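Local coordinates for protein phosphonate monoester hydrolase (Ruegeria pomeroyi, PDB 4UPK) that belongs to the sulfatase-like hydrolases of the alkaline phosphatase clan and forms an assembly of four chains, at residues Val57-Pro60 with His61-Leu65; Pro106-His109 with Asp110-Asn113; Asp321-Ile324 with Gly325-Ile328; Leu445-Glu449 with Phe450-Pro454. All coordinates share one frame; numbering follows the deposited sequence.

Interaction 1 of 4, residues Val57-Pro60 with His61-Leu65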
ATOM      1  N   VAL A  57      36.643   8.717  35.814  1.00 15.29           N
ATOM      2  CA  VAL A  57      36.722   8.188  34.454  1.00 14.97           C
ATOM      3  C   VAL A  57      37.304   9.244  33.483  1.00 20.05           C
ATOM      4  O   VAL A  57      36.989  10.434  33.575  1.00 21.22           O
ATOM      5  CB  VAL A  57      35.360   7.564  33.976  1.00 18.46           C
ATOM      6  CG1 VAL A  57      34.228   8.597  33.914  1.00 16.80           C
ATOM      7  CG2 VAL A  57      35.509   6.821  32.644  1.00 18.36           C
ATOM      8  N   GLU A  58      38.159   8.791  32.556  1.00 15.50           N
ATOM      9  CA  GLU A  58      38.776   9.643  31.554  1.00 13.84           C
ATOM     10  C   GLU A  58      37.956   9.615  30.298  1.00 16.47           C
ATOM     11  O   GLU A  58      37.847   8.570  29.669  1.00 13.89           O
ATOM     12  CB  GLU A  58      40.230   9.212  31.245  1.00 14.91           C
ATOM     13  CG  GLU A  58      41.142   9.047  32.457  1.00 21.15           C
ATOM     14  CD  GLU A  58      41.277  10.237  33.381  1.00 32.82           C
ATOM     15  OE1 GLU A  58      41.523  11.355  32.880  1.00 34.43           O
ATOM     16  OE2 GLU A  58      41.166  10.045  34.613  1.00 33.54           O
ATOM     17  N   LEU A  59      37.363  10.769  29.932  1.00 15.98           N
ATOM     18  CA  LEU A  59      36.572  10.924  28.701  1.00 15.51           C
ATOM     19  C   LEU A  59      37.073  12.187  27.947  1.00 20.55           C
ATOM     20  O   LEU A  59      36.276  13.099  27.686  1.00 21.49           O
ATOM     21  CB  LEU A  59      35.057  10.988  29.003  1.00 14.59           C
ATOM     22  CG  LEU A  59      34.426   9.781  29.727  1.00 18.27           C
ATOM     23  CD1 LEU A  59      32.956  10.055  30.060  1.00 17.64           C
ATOM     24  CD2 LEU A  59      34.538   8.485  28.893  1.00 19.40           C
ATOM     25  N   PRO A  60      38.378  12.261  27.578  1.00 16.50           N
ATOM     26  CA  PRO A  60      38.905  13.491  26.972  1.00 15.38           C
ATOM     27  C   PRO A  60      38.303  13.956  25.666  1.00 18.36           C
ATOM     28  O   PRO A  60      38.205  15.167  25.478  1.00 19.17           O
ATOM     29  CB  PRO A  60      40.402  13.196  26.830  1.00 16.48           C
ATOM     30  CG  PRO A  60      40.485  11.726  26.773  1.00 21.40           C
ATOM     31  CD  PRO A  60      39.477  11.294  27.778  1.00 18.06           C
ATOM     32  N   HIS A  61      37.958  13.030  24.755  1.00 15.00           N
ATOM     33  CA  HIS A  61      37.418  13.402  23.447  1.00 15.50           C
ATOM     34  C   HIS A  61      36.000  13.925  23.523  1.00 19.20           C
ATOM     35  O   HIS A  61      35.694  14.933  22.882  1.00 20.40           O
ATOM     36  CB  HIS A  61      37.609  12.283  22.415  1.00 16.00           C
ATOM     37  CG  HIS A  61      39.043  12.023  22.116  1.00 19.17           C
ATOM     38  ND1 HIS A  61      39.785  12.901  21.362  1.00 21.97           N
ATOM     39  CD2 HIS A  61      39.829  10.992  22.489  1.00 20.68           C
ATOM     40  CE1 HIS A  61      40.996  12.366  21.276  1.00 21.27           C
ATOM     41  NE2 HIS A  61      41.065  11.215  21.944  1.00 21.07           N
ATOM     42  N   LEU A  62      35.172  13.305  24.374  1.00 15.51           N
ATOM     43  CA  LEU A  62      33.792  13.747  24.649  1.00 14.63           C
ATOM     44  C   LEU A  62      33.799  15.091  25.410  1.00 17.25           C
ATOM     45  O   LEU A  62      32.977  15.960  25.140  1.00 15.41           O
ATOM     46  CB  LEU A  62      33.013  12.667  25.428  1.00 14.00           C
ATOM     47  CG  LEU A  62      32.679  11.385  24.640  1.00 19.89           C
ATOM     48  CD1 LEU A  62      32.339  10.240  25.570  1.00 20.28           C
ATOM     49  CD2 LEU A  62      31.547  11.608  23.645  1.00 22.98           C
ATOM     50  N   ARG A  63      34.756  15.264  26.320  1.00 16.03           N
ATOM     51  CA  ARG A  63      34.902  16.506  27.097  1.00 16.88           C
ATOM     52  C   ARG A  63      35.501  17.629  26.242  1.00 23.89           C
ATOM     53  O   ARG A  63      35.155  18.795  26.444  1.00 24.27           O
ATOM     54  CB  ARG A  63      35.714  16.263  28.379  1.00 13.40           C
ATOM     55  CG  ARG A  63      34.890  15.587  29.462  1.00 11.91           C
ATOM     56  CD  ARG A  63      35.709  15.079  30.637  1.00 19.09           C
ATOM     57  NE  ARG A  63      34.924  14.154  31.460  1.00 18.08           N
ATOM     58  CZ  ARG A  63      35.434  13.211  32.248  1.00 26.66           C
ATOM     59  NH1 ARG A  63      36.750  13.053  32.345  1.00 14.98           N
ATOM     60  NH2 ARG A  63      34.633  12.414  32.937  1.00 12.80           N
ATOM     61  N   ALA A  64      36.351  17.277  25.248  1.00 22.30           N
ATOM     62  CA  ALA A  64      36.921  18.261  24.325  1.00 21.96           C
ATOM     63  C   ALA A  64      35.823  18.754  23.400  1.00 25.56           C
ATOM     64  O   ALA A  64      35.732  19.962  23.175  1.00 26.03           O
ATOM     65  CB  ALA A  64      38.076  17.658  23.522  1.00 22.62           C
ATOM     66  N   LEU A  65      34.944  17.831  22.918  1.00 20.46           N
ATOM     67  CA  LEU A  65      33.805  18.192  22.066  1.00 20.01           C
ATOM     68  C   LEU A  65      32.831  19.095  22.808  1.00 26.05           C
ATOM     69  O   LEU A  65      32.392  20.086  22.235  1.00 27.66           O
ATOM     70  CB  LEU A  65      33.096  16.957  21.493  1.00 19.53           C
ATOM     71  CG  LEU A  65      31.898  17.228  20.561  1.00 24.06           C
ATOM     72  CD1 LEU A  65      32.360  17.761  19.176  1.00 24.19           C
ATOM     73  CD2 LEU A  65      31.022  15.998  20.426  1.00 22.69           C
TER
HETATM   74  O   HOH W   1      38.952  13.447  30.430  1.00 19.28           O
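Arg63 reaches back from the first turn of helix 60-67 and grips the carbonyl of Val57 with both terminal nitrogens of its guanidinium. Arg63 NH1 lies 2.9 Å from Val57 O, in the carbonyl plane. Arg63 NH2 lies 3.1 Å from the same Val57 O, above that plane. Both bonds are bent, with N-H...O angles of 146° and 136°. The grip is end-on, through NH1 and NH2, with the oxygen near the guanidinium plane. The chain of Arg63 is extended from CG to NE, which carries the group back over the loop. Beyond the two segments, NH2 also bonds to Cys48 O and NE to Leu49 O. A water 2.9 Å from Arg63 NH1 also accepts, and it meets Leu59 N more weakly.

Backbone bonds start the helix. Arg63 N donates to Leu59 O at 3.0 Å, and Ala64 N to Pro60 O at 2.8 Å. Leu59 is the N-cap residue. Asp321 of helix 303-333 accepts from His61 N and Leu62 N, two amides of this first turn.

Packing is modest. Leu59 CB lies over the centre of one face of the Arg63 guanidinium, 3.9 Å above its plane. Val57 CG1 is 4.0 Å from Arg63 NH2. The apolar pair, Leu59 CD2 and Leu62 CD1, touches loosely at 4.4 Å.

The Arg63 side chain thus ties the carbonyls of Cys48, Leu49 and Val57 to the helix start. Its positive charge is met here by neutral oxygens, whose dipoles probably help to offset it. The bonds in the guanidinium plane and the covered face would limit rotation of the group.

Interaction 2 of 4, residues Pro106-His109 with Asp110-Asn113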
ATOM      1  N   PRO A 106       6.054  -4.305  17.973  1.00 20.41           N
ATOM      2  CA  PRO A 106       6.182  -3.694  16.638  1.00 20.11           C
ATOM      3  C   PRO A 106       5.872  -2.210  16.577  1.00 22.52           C
ATOM      4  O   PRO A 106       5.064  -1.693  17.342  1.00 20.95           O
ATOM      5  CB  PRO A 106       5.217  -4.517  15.775  1.00 21.91           C
ATOM      6  CG  PRO A 106       5.091  -5.805  16.471  1.00 26.16           C
ATOM      7  CD  PRO A 106       5.110  -5.444  17.930  1.00 21.90           C
ATOM      8  N   LEU A 107       6.569  -1.528  15.686  1.00 20.99           N
ATOM      9  CA  LEU A 107       6.363  -0.118  15.406  1.00 22.01           C
ATOM     10  C   LEU A 107       5.624  -0.075  14.063  1.00 29.05           C
ATOM     11  O   LEU A 107       6.012  -0.822  13.153  1.00 30.36           O
ATOM     12  CB  LEU A 107       7.727   0.601  15.302  1.00 22.41           C
ATOM     13  CG  LEU A 107       7.722   2.111  15.035  1.00 26.93           C
ATOM     14  CD1 LEU A 107       7.283   2.893  16.270  1.00 26.09           C
ATOM     15  CD2 LEU A 107       9.106   2.572  14.614  1.00 28.22           C
ATOM     16  N   ARG A 108       4.535   0.745  13.948  1.00 26.15           N
ATOM     17  CA  ARG A 108       3.746   0.906  12.710  1.00 26.45           C
ATOM     18  C   ARG A 108       4.699   1.204  11.523  1.00 32.25           C
ATOM     19  O   ARG A 108       5.624   2.011  11.657  1.00 30.63           O
ATOM     20  CB  ARG A 108       2.746   2.064  12.838  1.00 23.91           C
ATOM     21  CG  ARG A 108       1.511   1.813  13.681  1.00 27.39           C
ATOM     22  CD  ARG A 108       0.662   3.079  13.639  1.00 33.14           C
ATOM     23  NE  ARG A 108      -0.475   3.028  14.556  1.00 32.66           N
ATOM     24  CZ  ARG A 108      -1.687   2.593  14.230  1.00 34.96           C
ATOM     25  NH1 ARG A 108      -1.935   2.159  13.001  1.00 22.36           N
ATOM     26  NH2 ARG A 108      -2.650   2.559  15.135  1.00 23.07           N
ATOM     27  N   HIS A 109       4.480   0.547  10.378  1.00 31.32           N
ATOM     28  CA  HIS A 109       5.333   0.735   9.204  1.00 31.76           C
ATOM     29  C   HIS A 109       5.337   2.157   8.646  1.00 34.71           C
ATOM     30  O   HIS A 109       6.370   2.614   8.154  1.00 35.76           O
ATOM     31  CB  HIS A 109       4.997  -0.267   8.102  1.00 33.60           C
ATOM     32  CG  HIS A 109       6.152  -0.517   7.178  1.00 38.21           C
ATOM     33  ND1 HIS A 109       7.355  -1.031   7.645  1.00 39.88           N
ATOM     34  CD2 HIS A 109       6.245  -0.340   5.838  1.00 41.06           C
ATOM     35  CE1 HIS A 109       8.142  -1.127   6.586  1.00 39.99           C
ATOM     36  NE2 HIS A 109       7.516  -0.738   5.473  1.00 40.94           N
ATOM     37  N   ASP A 110       4.192   2.849   8.727  1.00 28.91           N
ATOM     38  CA  ASP A 110       4.024   4.204   8.209  1.00 27.71           C
ATOM     39  C   ASP A 110       4.418   5.322   9.207  1.00 30.29           C
ATOM     40  O   ASP A 110       4.148   6.498   8.938  1.00 30.96           O
ATOM     41  CB  ASP A 110       2.602   4.381   7.641  1.00 28.83           C
ATOM     42  CG  ASP A 110       1.454   4.163   8.615  1.00 38.02           C
ATOM     43  OD1 ASP A 110       1.711   3.735   9.769  1.00 39.40           O
ATOM     44  OD2 ASP A 110       0.303   4.436   8.237  1.00 41.87           O
ATOM     45  N   THR A 111       5.093   4.961  10.320  1.00 24.01           N
ATOM     46  CA  THR A 111       5.554   5.927  11.320  1.00 22.55           C
ATOM     47  C   THR A 111       6.720   6.745  10.756  1.00 23.74           C
ATOM     48  O   THR A 111       7.759   6.167  10.441  1.00 24.73           O
ATOM     49  CB  THR A 111       5.924   5.245  12.663  1.00 28.26           C
ATOM     50  OG1 THR A 111       4.803   4.497  13.120  1.00 29.98           O
ATOM     51  CG2 THR A 111       6.312   6.242  13.741  1.00 27.71           C
ATOM     52  N   PRO A 112       6.577   8.080  10.628  1.00 16.70           N
ATOM     53  CA  PRO A 112       7.693   8.884  10.133  1.00 16.53           C
ATOM     54  C   PRO A 112       8.888   8.815  11.086  1.00 21.23           C
ATOM     55  O   PRO A 112       8.720   8.807  12.300  1.00 19.78           O
ATOM     56  CB  PRO A 112       7.100  10.299  10.056  1.00 18.39           C
ATOM     57  CG  PRO A 112       5.639  10.114  10.073  1.00 21.73           C
ATOM     58  CD  PRO A 112       5.417   8.931  10.944  1.00 16.76           C
ATOM     59  N   ASN A 113      10.089   8.672  10.536  1.00 19.48           N
ATOM     60  CA  ASN A 113      11.298   8.583  11.347  1.00 18.63           C
ATOM     61  C   ASN A 113      12.375   9.488  10.766  1.00 23.43           C
ATOM     62  O   ASN A 113      12.160  10.065   9.693  1.00 23.13           O
ATOM     63  CB  ASN A 113      11.763   7.125  11.535  1.00 15.28           C
ATOM     64  CG  ASN A 113      12.133   6.374  10.270  1.00 28.20           C
ATOM     65  OD1 ASN A 113      13.045   6.743   9.530  1.00 24.37           O
ATOM     66  ND2 ASN A 113      11.505   5.234  10.051  1.00 16.85           N
TER
HETATM   67  O   HOH W   2      -0.348   2.305  10.559  1.00 38.52           O
HETATM   68  O   HOH W   3       8.135   5.373   7.828  1.00 37.64           O
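Thr111 closes a tight turn on Arg108 with both its backbone amide and its hydroxyl. Thr111 N donates to Arg108 O at 3.3 Å. Thr111 OG1 donates to the same Arg108 O at 3.0 Å. Both donors come from one face of the carbonyl plane, not along a lone pair. OG1 stands beside the backbone N of its own residue (chi1 -56°), which brings amide and hydroxyl to the same oxygen.

The Arg108 side chain sets out toward residues 110-113, but its end leads away. Arg108 CB packs 3.2 Å from Thr111 OG1. The same Arg108 CB is 3.6 Å from Asp110 OD1. Arg108 CD is 4.1 Å from Asp110 OD1. From there the extended chain runs beside the carboxylate, pointing the same way. Arg108 NH1 does not touch Asp110 but donates to a water at 2.9 Å, which lies in the guanidinium plane and probably passes a hydrogen on to Asp110 OD1. NH2 forms a salt bridge with Asp518 of the second subunit.

A second water joins His109 O to Thr111 O. Asp110 packs on its counterpart, Asp110 of the second subunit. Residues 108-111 form a type I beta turn in the loop before helix 114-120, placed at a subunit interface.

Interaction 3 of 4, residues Asp321-Ile324 with Gly325-Ile328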
ATOM      1  N   ASP A 321      35.419   6.504  24.159  1.00 15.25           N
ATOM      2  CA  ASP A 321      35.986   7.838  24.064  1.00 15.19           C
ATOM      3  C   ASP A 321      37.185   7.907  23.109  1.00 19.24           C
ATOM      4  O   ASP A 321      37.176   8.775  22.258  1.00 20.41           O
ATOM      5  CB  ASP A 321      36.380   8.374  25.432  1.00 16.35           C
ATOM      6  CG  ASP A 321      36.688   9.844  25.371  1.00 24.47           C
ATOM      7  OD1 ASP A 321      35.747  10.642  25.483  1.00 25.64           O
ATOM      8  OD2 ASP A 321      37.862  10.195  25.115  1.00 32.07           O
ATOM      9  N   THR A 322      38.207   7.026  23.258  1.00 15.19           N
ATOM     10  CA  THR A 322      39.421   6.990  22.403  1.00 14.30           C
ATOM     11  C   THR A 322      39.055   6.840  20.926  1.00 17.09           C
ATOM     12  O   THR A 322      39.625   7.530  20.093  1.00 17.43           O
ATOM     13  CB  THR A 322      40.383   5.858  22.843  1.00 19.77           C
ATOM     14  OG1 THR A 322      40.647   5.931  24.245  1.00 15.68           O
ATOM     15  CG2 THR A 322      41.701   5.853  22.067  1.00 19.19           C
ATOM     16  N   HIS A 323      38.106   5.943  20.610  1.00 14.72           N
ATOM     17  CA  HIS A 323      37.642   5.714  19.249  1.00 15.51           C
ATOM     18  C   HIS A 323      36.811   6.859  18.665  1.00 18.47           C
ATOM     19  O   HIS A 323      36.898   7.087  17.466  1.00 19.25           O
ATOM     20  CB  HIS A 323      36.999   4.325  19.086  1.00 16.85           C
ATOM     21  CG  HIS A 323      38.015   3.235  19.173  1.00 19.82           C
ATOM     22  ND1 HIS A 323      38.860   2.966  18.122  1.00 21.88           N
ATOM     23  CD2 HIS A 323      38.362   2.456  20.223  1.00 21.82           C
ATOM     24  CE1 HIS A 323      39.673   2.008  18.544  1.00 21.32           C
ATOM     25  NE2 HIS A 323      39.412   1.671  19.804  1.00 21.66           N
ATOM     26  N   ILE A 324      36.074   7.621  19.499  1.00 15.02           N
ATOM     27  CA  ILE A 324      35.293   8.801  19.073  1.00 14.87           C
ATOM     28  C   ILE A 324      36.263   9.933  18.669  1.00 18.38           C
ATOM     29  O   ILE A 324      35.973  10.673  17.739  1.00 18.79           O
ATOM     30  CB  ILE A 324      34.197   9.227  20.126  1.00 17.83           C
ATOM     31  CG1 ILE A 324      33.011   8.255  20.070  1.00 17.31           C
ATOM     32  CG2 ILE A 324      33.705  10.708  19.935  1.00 18.10           C
ATOM     33  CD1 ILE A 324      31.926   8.444  21.148  1.00 16.95           C
ATOM     34  N   GLY A 325      37.428  10.004  19.327  1.00 14.99           N
ATOM     35  CA  GLY A 325      38.500  10.940  18.982  1.00 14.58           C
ATOM     36  C   GLY A 325      39.014  10.742  17.563  1.00 17.96           C
ATOM     37  O   GLY A 325      39.319  11.710  16.869  1.00 18.34           O
ATOM     38  N   ARG A 326      39.065   9.487  17.102  1.00 14.57           N
ATOM     39  CA  ARG A 326      39.468   9.104  15.742  1.00 13.65           C
ATOM     40  C   ARG A 326      38.434   9.568  14.722  1.00 16.60           C
ATOM     41  O   ARG A 326      38.815   9.922  13.615  1.00 17.54           O
ATOM     42  CB  ARG A 326      39.634   7.582  15.627  1.00 11.73           C
ATOM     43  CG  ARG A 326      40.783   6.971  16.415  1.00 13.50           C
ATOM     44  CD  ARG A 326      40.632   5.454  16.416  1.00 17.08           C
ATOM     45  NE  ARG A 326      40.909   4.896  15.093  1.00 21.40           N
ATOM     46  CZ  ARG A 326      40.456   3.732  14.639  1.00 29.99           C
ATOM     47  NH1 ARG A 326      39.668   2.975  15.392  1.00 17.87           N
ATOM     48  NH2 ARG A 326      40.791   3.313  13.428  1.00 14.22           N
ATOM     49  N   VAL A 327      37.126   9.506  15.075  1.00 12.73           N
ATOM     50  CA  VAL A 327      35.990   9.943  14.246  1.00 12.16           C
ATOM     51  C   VAL A 327      36.068  11.479  14.068  1.00 17.32           C
ATOM     52  O   VAL A 327      35.953  11.973  12.948  1.00 17.38           O
ATOM     53  CB  VAL A 327      34.625   9.468  14.817  1.00 14.24           C
ATOM     54  CG1 VAL A 327      33.459  10.026  13.999  1.00 14.85           C
ATOM     55  CG2 VAL A 327      34.552   7.940  14.878  1.00 12.96           C
ATOM     56  N   ILE A 328      36.306  12.214  15.176  1.00 14.65           N
ATOM     57  CA  ILE A 328      36.484  13.673  15.178  1.00 14.96           C
ATOM     58  C   ILE A 328      37.711  14.046  14.347  1.00 18.54           C
ATOM     59  O   ILE A 328      37.598  14.933  13.512  1.00 20.14           O
ATOM     60  CB  ILE A 328      36.547  14.267  16.634  1.00 17.77           C
ATOM     61  CG1 ILE A 328      35.245  14.008  17.455  1.00 17.49           C
ATOM     62  CG2 ILE A 328      36.950  15.756  16.636  1.00 18.16           C
ATOM     63  CD1 ILE A 328      33.870  14.521  16.816  1.00 22.86           C
TER
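The imidazole of His323 and the guanidinium of Arg326 meet edge to edge, with their planes 72° apart. Arg326 NH1 donates to His323 ND1 at 2.8 Å, with an N-H...N angle of 153°. The bond lies close to both planes, that of the ring and that of the guanidinium. ND1 therefore acts as the acceptor. The two side chains run side by side from positions i and i+3 of one helix. A bend in Arg326 at chi3 (71°) folds the guanidinium back to the ring edge, and Arg326 CD passes 3.5 Å from His323 ND1. Arg326 NH2 has another partner, a salt bridge with Asp219 of helix 213-224.

The backbone beneath is helical but uneven. Gly325 N bonds to Asp321 O at 3.2 Å, and Ile328 N to Ile324 O at 3.0 Å. The bonds of Arg326 N and Val327 N to His323 O are weak. Ile324 CG2 and Ile328 CG1 pack loosely at 4.4 Å.

The helix 303-333 is thus packed on several sides. His323 and Arg326 rest on helix 213-224. Ile324 and Val327 press on strand 234-239 of the large mixed sheet. Asp321 and Ile324 meet helix 60-67.

Interaction 4 of 4, residues Leu445-Glu449 with Phe450-Pro454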
ATOM      1  N   LEU A 445       8.081 -10.274  36.326  1.00 18.05           N
ATOM      2  CA  LEU A 445       8.102 -10.422  37.781  1.00 18.57           C
ATOM      3  C   LEU A 445       7.058  -9.525  38.459  1.00 20.31           C
ATOM      4  O   LEU A 445       6.433  -9.952  39.416  1.00 17.97           O
ATOM      5  CB  LEU A 445       9.531 -10.218  38.372  1.00 18.64           C
ATOM      6  CG  LEU A 445      10.615 -11.221  37.916  1.00 22.09           C
ATOM      7  CD1 LEU A 445      12.004 -10.718  38.256  1.00 21.59           C
ATOM      8  CD2 LEU A 445      10.429 -12.557  38.554  1.00 24.33           C
ATOM      9  N   TRP A 446       6.819  -8.312  37.916  1.00 19.85           N
ATOM     10  CA  TRP A 446       5.796  -7.366  38.393  1.00 19.13           C
ATOM     11  C   TRP A 446       4.393  -7.926  38.168  1.00 23.39           C
ATOM     12  O   TRP A 446       3.545  -7.777  39.037  1.00 23.60           O
ATOM     13  CB  TRP A 446       5.917  -6.028  37.655  1.00 17.49           C
ATOM     14  CG  TRP A 446       7.173  -5.273  37.960  1.00 17.87           C
ATOM     15  CD1 TRP A 446       7.403  -4.467  39.036  1.00 20.34           C
ATOM     16  CD2 TRP A 446       8.349  -5.199  37.143  1.00 17.55           C
ATOM     17  NE1 TRP A 446       8.656  -3.908  38.949  1.00 19.07           N
ATOM     18  CE2 TRP A 446       9.251  -4.323  37.787  1.00 20.50           C
ATOM     19  CE3 TRP A 446       8.737  -5.807  35.935  1.00 19.00           C
ATOM     20  CZ2 TRP A 446      10.521  -4.046  37.269  1.00 20.22           C
ATOM     21  CZ3 TRP A 446      10.000  -5.540  35.427  1.00 20.50           C
ATOM     22  CH2 TRP A 446      10.885  -4.683  36.103  1.00 21.16           C
ATOM     23  N   GLN A 447       4.150  -8.570  36.999  1.00 20.49           N
ATOM     24  CA  GLN A 447       2.856  -9.171  36.647  1.00 19.91           C
ATOM     25  C   GLN A 447       2.553 -10.341  37.540  1.00 23.96           C
ATOM     26  O   GLN A 447       1.401 -10.485  37.963  1.00 23.99           O
ATOM     27  CB  GLN A 447       2.831  -9.641  35.190  1.00 20.54           C
ATOM     28  CG  GLN A 447       2.585  -8.524  34.212  1.00 23.37           C
ATOM     29  CD  GLN A 447       2.409  -9.054  32.816  1.00 23.61           C
ATOM     30  OE1 GLN A 447       3.371  -9.273  32.086  1.00 15.00           O
ATOM     31  NE2 GLN A 447       1.165  -9.237  32.410  1.00  9.54           N
ATOM     32  N   GLN A 448       3.584 -11.181  37.818  1.00 19.42           N
ATOM     33  CA  GLN A 448       3.490 -12.365  38.666  1.00 19.63           C
ATOM     34  C   GLN A 448       3.167 -11.981  40.114  1.00 25.13           C
ATOM     35  O   GLN A 448       2.353 -12.643  40.744  1.00 26.29           O
ATOM     36  CB  GLN A 448       4.812 -13.156  38.627  1.00 20.72           C
ATOM     37  CG  GLN A 448       5.042 -13.938  37.352  1.00 23.30           C
ATOM     38  CD  GLN A 448       6.484 -14.342  37.193  1.00 41.45           C
ATOM     39  OE1 GLN A 448       7.044 -15.084  38.007  1.00 39.72           O
ATOM     40  NE2 GLN A 448       7.116 -13.900  36.108  1.00 27.96           N
ATOM     41  N   GLU A 449       3.796 -10.910  40.633  1.00 21.79           N
ATOM     42  CA  GLU A 449       3.612 -10.456  42.009  1.00 22.46           C
ATOM     43  C   GLU A 449       2.380  -9.566  42.181  1.00 26.29           C
ATOM     44  O   GLU A 449       1.736  -9.624  43.228  1.00 27.45           O
ATOM     45  CB  GLU A 449       4.892  -9.737  42.505  1.00 24.31           C
ATOM     46  CG  GLU A 449       4.957  -9.540  44.018  1.00 43.95           C
ATOM     47  CD  GLU A 449       6.313  -9.157  44.589  1.00 76.60           C
ATOM     48  OE1 GLU A 449       7.307  -9.853  44.277  1.00 77.99           O
ATOM     49  OE2 GLU A 449       6.372  -8.201  45.399  1.00 69.24           O
ATOM     50  N   PHE A 450       2.065  -8.730  41.190  1.00 21.55           N
ATOM     51  CA  PHE A 450       0.944  -7.806  41.340  1.00 21.70           C
ATOM     52  C   PHE A 450      -0.368  -8.156  40.635  1.00 25.67           C
ATOM     53  O   PHE A 450      -1.402  -7.599  40.990  1.00 27.26           O
ATOM     54  CB  PHE A 450       1.378  -6.330  41.219  1.00 23.06           C
ATOM     55  CG  PHE A 450       2.618  -6.007  42.019  1.00 23.96           C
ATOM     56  CD1 PHE A 450       2.582  -5.980  43.407  1.00 28.05           C
ATOM     57  CD2 PHE A 450       3.819  -5.730  41.384  1.00 26.73           C
ATOM     58  CE1 PHE A 450       3.738  -5.697  44.150  1.00 29.57           C
ATOM     59  CE2 PHE A 450       4.976  -5.439  42.122  1.00 29.94           C
ATOM     60  CZ  PHE A 450       4.927  -5.427  43.501  1.00 28.65           C
ATOM     61  N   GLY A 451      -0.340  -9.130  39.731  1.00 20.53           N
ATOM     62  CA  GLY A 451      -1.535  -9.684  39.099  1.00 20.51           C
ATOM     63  C   GLY A 451      -2.250  -8.950  37.984  1.00 24.29           C
ATOM     64  O   GLY A 451      -3.361  -9.348  37.632  1.00 24.99           O
ATOM     65  N   PHE A 452      -1.612  -7.939  37.378  1.00 18.93           N
ATOM     66  CA  PHE A 452      -2.184  -7.152  36.281  1.00 17.29           C
ATOM     67  C   PHE A 452      -1.825  -7.765  34.909  1.00 19.77           C
ATOM     68  O   PHE A 452      -0.802  -8.439  34.776  1.00 18.68           O
ATOM     69  CB  PHE A 452      -1.732  -5.661  36.379  1.00 17.72           C
ATOM     70  CG  PHE A 452      -0.229  -5.453  36.286  1.00 18.25           C
ATOM     71  CD1 PHE A 452       0.388  -5.255  35.056  1.00 18.93           C
ATOM     72  CD2 PHE A 452       0.566  -5.451  37.434  1.00 19.67           C
ATOM     73  CE1 PHE A 452       1.776  -5.089  34.967  1.00 19.85           C
ATOM     74  CE2 PHE A 452       1.954  -5.277  37.345  1.00 22.11           C
ATOM     75  CZ  PHE A 452       2.553  -5.123  36.112  1.00 19.79           C
ATOM     76  N   GLY A 453      -2.650  -7.477  33.901  1.00 17.22           N
ATOM     77  CA  GLY A 453      -2.455  -7.972  32.539  1.00 16.58           C
ATOM     78  C   GLY A 453      -1.634  -7.057  31.656  1.00 20.52           C
ATOM     79  O   GLY A 453      -1.229  -5.968  32.090  1.00 18.82           O
ATOM     80  N   PRO A 454      -1.418  -7.458  30.371  1.00 19.20           N
ATOM     81  CA  PRO A 454      -0.557  -6.648  29.479  1.00 18.62           C
ATOM     82  C   PRO A 454      -1.107  -5.332  28.908  1.00 20.52           C
ATOM     83  O   PRO A 454      -0.424  -4.695  28.099  1.00 17.25           O
ATOM     84  CB  PRO A 454      -0.121  -7.650  28.412  1.00 20.94           C
ATOM     85  CG  PRO A 454      -1.253  -8.619  28.333  1.00 24.96           C
ATOM     86  CD  PRO A 454      -1.824  -8.727  29.720  1.00 20.54           C
TER
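Trp446, near the start of its short helix, meets Phe450 at the helix end and Phe452 just past it. Trp446 CB packs 3.8 Å from Phe452 CZ. Phe450 CE2 lies at the indole edge, 4.0 Å from Trp446 CD1. Trp446 O accepts from Phe450 N at 2.8 Å. The indole itself stacks on Phe279 and bonds through NE1 to Phe279 O.

Gln447 comes next and carries most of the polar contact. Gln447 CG lies over the face of the Phe452 ring, a CH-pi contact 4.1 Å from the centroid. The chain then extends past the ring, and Gln447 NE2 donates to Phe452 O at 3.2 Å. That bond is nearly straight (163°) and lies in the amide plane. OE1 accepts from Glu439 N and Thr444 N, so both ends of the amide are held. Gln447 O takes Gly451 N at 2.8 Å.

Glu449 sets its CB over the centre of the Phe450 ring, 4.2 Å from the centroid. Its carboxylate runs on beside that ring to a salt bridge with Arg285.

Gly451 leaves the helix with positive phi (78°), a conformation that favours glycine. This is a helix C-terminus ended by a glycine at the C' position, leading into the loop before strand 458-463 of the four-stranded antiparallel sheet.

Overall arrangement
Interactions 1 and 3 are neighbours, with centres about 10 Å apart. Both are partly buried, and they join where the carboxylate of Asp321 meets the start of helix 60-67. Interactions 2 and 4 lie apart from this pair. Their own centres are about 28 Å apart, and their nearest atoms about 12 Å. Interaction 2 is a surface contact at the second subunit, rich in water and charge. Interaction 4 is partly buried and the most aromatic, and only Pro454 reaches the second subunit. Arginine serves differently in three of the contacts: it binds carbonyls in interaction 1, a subunit partner in interaction 2, and a histidine and an aspartate in interaction 3.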